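Local coordinates for protein alpha-1,3-glucanase (Streptomyces thermodiastaticus, PDB 7C7D) that probably hydrolyses the alpha-1,3-glycosidic linkages of alpha-1,3-glucan, as a thermostable glycoside hydrolase of family GH87, at residues Phe276-Asp290 / Phe308-Met322. Residues are numbered along the deposited sequence; the frame is centred on the assembly and turned at random.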
loop_
_atom_site.group_PDB
_atom_site.type_symbol
_atom_site.label_atom_id
_atom_site.label_comp_id
_atom_site.label_asym_id
_atom_site.label_seq_id
_atom_site.Cartn_x
_atom_site.Cartn_y
_atom_site.Cartn_z
ATOM N N PHE A 276 -14.415 -13.063 -1.966
ATOM C CA PHE A 276 -14.653 -13.721 -0.686
ATOM C C PHE A 276 -15.930 -13.234 -0.004
ATOM O O PHE A 276 -16.851 -14.022 0.236
ATOM C CB PHE A 276 -13.424 -13.577 0.217
ATOM C CG PHE A 276 -13.571 -14.248 1.549
ATOM C CD1 PHE A 276 -13.739 -15.621 1.640
ATOM C CD2 PHE A 276 -13.555 -13.502 2.711
ATOM C CE1 PHE A 276 -13.871 -16.237 2.871
ATOM C CE2 PHE A 276 -13.690 -14.109 3.946
ATOM C CZ PHE A 276 -13.849 -15.479 4.028
ATOM N N ILE A 277 -16.002 -11.946 0.335
ATOM C CA ILE A 277 -17.204 -11.343 0.902
ATOM C C ILE A 277 -17.663 -10.238 -0.034
ATOM O O ILE A 277 -16.864 -9.382 -0.424
ATOM C CB ILE A 277 -16.959 -10.804 2.325
ATOM C CG1 ILE A 277 -16.781 -11.967 3.304
ATOM C CG2 ILE A 277 -18.102 -9.892 2.769
ATOM C CD1 ILE A 277 -16.230 -11.540 4.666
ATOM N N ASP A 278 -18.946 -10.260 -0.396
ATOM C CA ASP A 278 -19.507 -9.246 -1.286
ATOM C C ASP A 278 -20.942 -9.001 -0.843
ATOM O O ASP A 278 -21.821 -9.844 -1.062
ATOM C CB ASP A 278 -19.434 -9.726 -2.738
ATOM C CG ASP A 278 -19.791 -8.649 -3.749
ATOM O OD1 ASP A 278 -20.236 -7.552 -3.349
ATOM O OD2 ASP A 278 -19.619 -8.907 -4.961
ATOM N N GLN A 279 -21.184 -7.863 -0.198
ATOM C CA GLN A 279 -22.505 -7.572 0.332
ATOM C C GLN A 279 -22.638 -6.068 0.486
ATOM O O GLN A 279 -21.692 -5.397 0.899
ATOM C CB GLN A 279 -22.719 -8.269 1.682
ATOM C CG GLN A 279 -21.639 -7.964 2.712
ATOM C CD GLN A 279 -21.747 -8.833 3.945
ATOM O OE1 GLN A 279 -22.266 -9.943 3.900
ATOM N NE2 GLN A 279 -21.267 -8.321 5.068
ATOM N N THR A 280 -23.809 -5.544 0.142
ATOM C CA THR A 280 -24.005 -4.104 0.213
ATOM C C THR A 280 -24.311 -3.630 1.621
ATOM O O THR A 280 -24.172 -2.436 1.904
ATOM C CB THR A 280 -25.121 -3.665 -0.733
ATOM O OG1 THR A 280 -26.323 -4.372 -0.406
ATOM C CG2 THR A 280 -24.744 -3.949 -2.181
ATOM N N ASP A 281 -24.703 -4.534 2.511
ATOM C CA ASP A 281 -25.083 -4.122 3.846
ATOM C C ASP A 281 -24.927 -5.305 4.788
ATOM O O ASP A 281 -24.825 -6.457 4.360
ATOM C CB ASP A 281 -26.505 -3.557 3.848
ATOM C CG ASP A 281 -26.838 -2.826 5.120
ATOM O OD1 ASP A 281 -27.917 -3.097 5.680
ATOM O OD2 ASP A 281 -26.013 -2.002 5.578
ATOM N N SER A 282 -24.880 -4.994 6.078
ATOM C CA SER A 282 -24.680 -5.994 7.115
ATOM C C SER A 282 -25.068 -5.381 8.450
ATOM O O SER A 282 -24.861 -4.185 8.678
ATOM C CB SER A 282 -23.208 -6.421 7.158
ATOM O OG SER A 282 -22.896 -7.118 8.346
ATOM N N ALA A 283 -25.635 -6.210 9.330
ATOM C CA ALA A 283 -25.872 -5.783 10.701
ATOM C C ALA A 283 -24.587 -5.512 11.465
ATOM O O ALA A 283 -24.647 -4.962 12.569
ATOM C CB ALA A 283 -26.703 -6.834 11.437
ATOM N N GLY A 284 -23.440 -5.888 10.928
ATOM C CA GLY A 284 -22.188 -5.566 11.575
ATOM C C GLY A 284 -21.774 -6.604 12.595
ATOM O O GLY A 284 -22.231 -7.751 12.600
ATOM N N HIS A 285 -20.874 -6.178 13.480
ATOM C CA HIS A 285 -20.297 -7.065 14.486
ATOM C C HIS A 285 -19.670 -8.286 13.831
ATOM O O HIS A 285 -19.831 -9.424 14.281
ATOM C CB HIS A 285 -21.297 -7.401 15.590
ATOM C CG HIS A 285 -21.924 -6.183 16.182
ATOM N ND1 HIS A 285 -21.295 -5.418 17.140
ATOM C CD2 HIS A 285 -23.089 -5.554 15.903
ATOM C CE1 HIS A 285 -22.064 -4.390 17.454
ATOM N NE2 HIS A 285 -23.158 -4.448 16.717
ATOM N N VAL A 286 -18.952 -8.022 12.744
ATOM C CA VAL A 286 -18.177 -9.012 12.016
ATOM C C VAL A 286 -16.729 -8.849 12.437
ATOM O O VAL A 286 -16.192 -7.738 12.411
ATOM C CB VAL A 286 -18.300 -8.791 10.500
ATOM C CG1 VAL A 286 -17.390 -9.765 9.764
ATOM C CG2 VAL A 286 -19.744 -8.923 10.057
ATOM N N HIS A 287 -16.086 -9.947 12.810
ATOM C CA HIS A 287 -14.668 -9.919 13.145
ATOM C C HIS A 287 -13.948 -10.976 12.324
ATOM O O HIS A 287 -14.122 -12.172 12.561
ATOM C CB HIS A 287 -14.476 -10.109 14.645
ATOM C CG HIS A 287 -15.287 -9.147 15.446
ATOM N ND1 HIS A 287 -14.937 -7.822 15.589
ATOM C CD2 HIS A 287 -16.468 -9.299 16.091
ATOM C CE1 HIS A 287 -15.856 -7.204 16.308
ATOM N NE2 HIS A 287 -16.795 -8.077 16.624
ATOM N N LEU A 288 -13.159 -10.533 11.345
ATOM C CA LEU A 288 -12.354 -11.429 10.525
ATOM C C LEU A 288 -10.955 -11.444 11.121
ATOM O O LEU A 288 -10.334 -10.385 11.267
ATOM C CB LEU A 288 -12.328 -10.953 9.071
ATOM C CG LEU A 288 -13.684 -10.681 8.414
ATOM C CD1 LEU A 288 -13.512 -10.226 6.962
ATOM C CD2 LEU A 288 -14.567 -11.918 8.484
ATOM N N LYS A 289 -10.473 -12.626 11.502
ATOM C CA LYS A 289 -9.245 -12.720 12.284
ATOM C C LYS A 289 -8.397 -13.909 11.867
ATOM O O LYS A 289 -8.885 -15.041 11.825
ATOM C CB LYS A 289 -9.544 -12.897 13.783
ATOM C CG LYS A 289 -10.403 -11.843 14.440
ATOM C CD LYS A 289 -10.539 -12.146 15.928
ATOM C CE LYS A 289 -11.192 -10.996 16.666
ATOM N NZ LYS A 289 -11.481 -11.320 18.095
ATOM N N ASP A 290 -7.107 -13.653 11.652
ATOM C CA ASP A 290 -6.075 -14.690 11.705
ATOM C C ASP A 290 -6.254 -15.774 10.646
ATOM O O ASP A 290 -6.073 -16.958 10.923
ATOM C CB ASP A 290 -5.952 -15.304 13.105
ATOM C CG ASP A 290 -5.827 -14.257 14.197
ATOM O OD1 ASP A 290 -5.301 -13.159 13.922
ATOM O OD2 ASP A 290 -6.248 -14.541 15.339
ATOM N N PHE A 308 -11.175 -9.196 -1.788
ATOM C CA PHE A 308 -11.337 -9.907 -0.520
ATOM C C PHE A 308 -12.622 -9.467 0.184
ATOM O O PHE A 308 -13.484 -10.296 0.492
ATOM C CB PHE A 308 -10.064 -9.745 0.329
ATOM C CG PHE A 308 -10.268 -9.823 1.827
ATOM C CD1 PHE A 308 -10.796 -10.956 2.441
ATOM C CD2 PHE A 308 -9.889 -8.758 2.634
ATOM C CE1 PHE A 308 -10.957 -11.017 3.828
ATOM C CE2 PHE A 308 -10.038 -8.813 4.014
ATOM C CZ PHE A 308 -10.568 -9.935 4.618
ATOM N N VAL A 309 -12.798 -8.164 0.399
ATOM C CA VAL A 309 -14.052 -7.619 0.910
ATOM C C VAL A 309 -14.567 -6.592 -0.084
ATOM O O VAL A 309 -13.821 -5.707 -0.518
ATOM C CB VAL A 309 -13.890 -6.980 2.302
ATOM C CG1 VAL A 309 -15.166 -6.251 2.702
ATOM C CG2 VAL A 309 -13.536 -8.049 3.319
ATOM N N ASN A 310 -15.840 -6.722 -0.452
ATOM C CA ASN A 310 -16.500 -5.800 -1.365
ATOM C C ASN A 310 -17.798 -5.363 -0.713
ATOM O O ASN A 310 -18.723 -6.167 -0.576
ATOM C CB ASN A 310 -16.778 -6.494 -2.694
ATOM C CG ASN A 310 -17.110 -5.524 -3.793
ATOM O OD1 ASN A 310 -16.225 -4.854 -4.318
ATOM N ND2 ASN A 310 -18.384 -5.455 -4.168
ATOM N N GLY A 311 -17.872 -4.096 -0.316
ATOM C CA GLY A 311 -19.093 -3.555 0.240
ATOM C C GLY A 311 -19.006 -3.217 1.714
ATOM O O GLY A 311 -18.113 -2.483 2.158
ATOM N N SER A 312 -19.925 -3.768 2.495
ATOM C CA SER A 312 -20.153 -3.328 3.862
ATOM C C SER A 312 -19.951 -4.470 4.847
ATOM O O SER A 312 -20.536 -5.550 4.683
ATOM C CB SER A 312 -21.576 -2.786 3.995
ATOM O OG SER A 312 -21.956 -2.668 5.350
ATOM N N LEU A 313 -19.160 -4.207 5.889
ATOM C CA LEU A 313 -19.041 -5.108 7.023
ATOM C C LEU A 313 -19.922 -4.682 8.188
ATOM O O LEU A 313 -19.897 -5.327 9.242
ATOM C CB LEU A 313 -17.586 -5.216 7.479
ATOM C CG LEU A 313 -16.634 -5.843 6.464
ATOM C CD1 LEU A 313 -15.206 -5.800 6.990
ATOM C CD2 LEU A 313 -17.055 -7.272 6.139
ATOM N N GLY A 314 -20.714 -3.626 8.012
ATOM C CA GLY A 314 -21.603 -3.150 9.041
ATOM C C GLY A 314 -20.876 -2.433 10.159
ATOM O O GLY A 314 -19.653 -2.284 10.146
ATOM N N PRO A 315 -21.634 -1.976 11.150
ATOM C CA PRO A 315 -21.033 -1.266 12.288
ATOM C C PRO A 315 -20.359 -2.209 13.275
ATOM O O PRO A 315 -20.760 -3.361 13.454
ATOM C CB PRO A 315 -22.241 -0.589 12.949
ATOM C CG PRO A 315 -23.397 -1.501 12.607
ATOM C CD PRO A 315 -23.107 -2.000 11.211
ATOM N N GLY A 316 -19.327 -1.693 13.944
ATOM C CA GLY A 316 -18.710 -2.437 15.031
ATOM C C GLY A 316 -17.920 -3.648 14.589
ATOM O O GLY A 316 -17.875 -4.652 15.310
ATOM N N SER A 317 -17.278 -3.578 13.431
ATOM C CA SER A 317 -16.601 -4.723 12.853
ATOM C C SER A 317 -15.092 -4.523 12.868
ATOM O O SER A 317 -14.580 -3.437 13.159
ATOM C CB SER A 317 -17.111 -4.959 11.431
ATOM O OG SER A 317 -18.446 -5.425 11.505
ATOM N N SER A 318 -14.367 -5.599 12.557
ATOM C CA SER A 318 -12.913 -5.532 12.552
ATOM C C SER A 318 -12.325 -6.574 11.611
ATOM O O SER A 318 -12.928 -7.623 11.349
ATOM C CB SER A 318 -12.325 -5.711 13.959
ATOM O OG SER A 318 -12.588 -7.008 14.468
ATOM N N VAL A 319 -11.123 -6.272 11.126
ATOM C CA VAL A 319 -10.348 -7.158 10.264
ATOM C C VAL A 319 -8.918 -7.113 10.782
ATOM O O VAL A 319 -8.297 -6.046 10.778
ATOM C CB VAL A 319 -10.382 -6.703 8.795
ATOM C CG1 VAL A 319 -9.514 -7.607 7.931
ATOM C CG2 VAL A 319 -11.810 -6.641 8.274
ATOM N N SER A 320 -8.397 -8.249 11.251
ATOM C CA SER A 320 -7.085 -8.234 11.885
ATOM C C SER A 320 -6.348 -9.555 11.699
ATOM O O SER A 320 -6.958 -10.622 11.606
ATOM C CB SER A 320 -7.197 -7.902 13.378
ATOM O OG SER A 320 -7.977 -8.868 14.063
ATOM N N GLY A 321 -5.019 -9.468 11.683
ATOM C CA GLY A 321 -4.184 -10.650 11.576
ATOM C C GLY A 321 -4.302 -11.382 10.259
ATOM O O GLY A 321 -3.974 -12.568 10.192
ATOM N N MET A 322 -4.749 -10.707 9.203
ATOM C CA MET A 322 -5.011 -11.345 7.923
ATOM C C MET A 322 -3.818 -11.229 6.987
ATOM O O MET A 322 -3.000 -10.312 7.087
ATOM C CB MET A 322 -6.213 -10.698 7.233
ATOM C CG MET A 322 -7.483 -10.663 8.065
ATOM S SD MET A 322 -8.256 -12.272 8.334
ATOM C CE MET A 322 -8.624 -12.764 6.651
HETATM O O HOH W 1 -18.524 -4.967 17.818
HETATM O O HOH W 2 -10.786 -8.818 13.688
HETATM O O HOH W 3 -6.261 -10.764 15.014
#
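The rings of Phe276 and Phe308 lie side by side and meet rim to rim, neither over the face of the other; their centroids are 6.0 Å apart and their planes 16° apart. Leu288 comes from the opposite direction and sets CD1 3.8 Å from CZ of Phe308. One face of Phe308 carries CG2 of its own neighbour Val309. Pro315 O lies over one face of the His285 ring. His287 is met at its edge: ND1 and Ser318 OG form a hydrogen bond of 2.7 Å. The imidazole reaches it with CG anti to the carbonyl carbon (chi1 -53°). Asp278 and Asn310 run side by side. Asn310 ND2 donates to Asp278 OD1 (2.9 Å) from above the carboxylate plane, while OD2 takes a hydrogen bond from His275. Replacing Asp278 with an alanine would probably leave both Asn310 ND2 and His275 without their acceptor. Buried Gln279 links the backbones of two other segments: NE2 gives Ser312 O a bond of 2.9 Å in the carbonyl plane, and OE1 accepts from Val256 N. Ser317 OG accepts from Val286 N across the contact and donates to Leu313 O of its own loop. Backbone bonds pair 277-279 with 309-311 and 286-289 with 318-320, all parallel, as in successive coils of a pectate lyase-like right-handed beta-helix. Strand 259-263 flanks 286-289, strand 331-333 continues the sheet beyond 309-311, and Val293 of strand 292-294 packs against both phenylalanines.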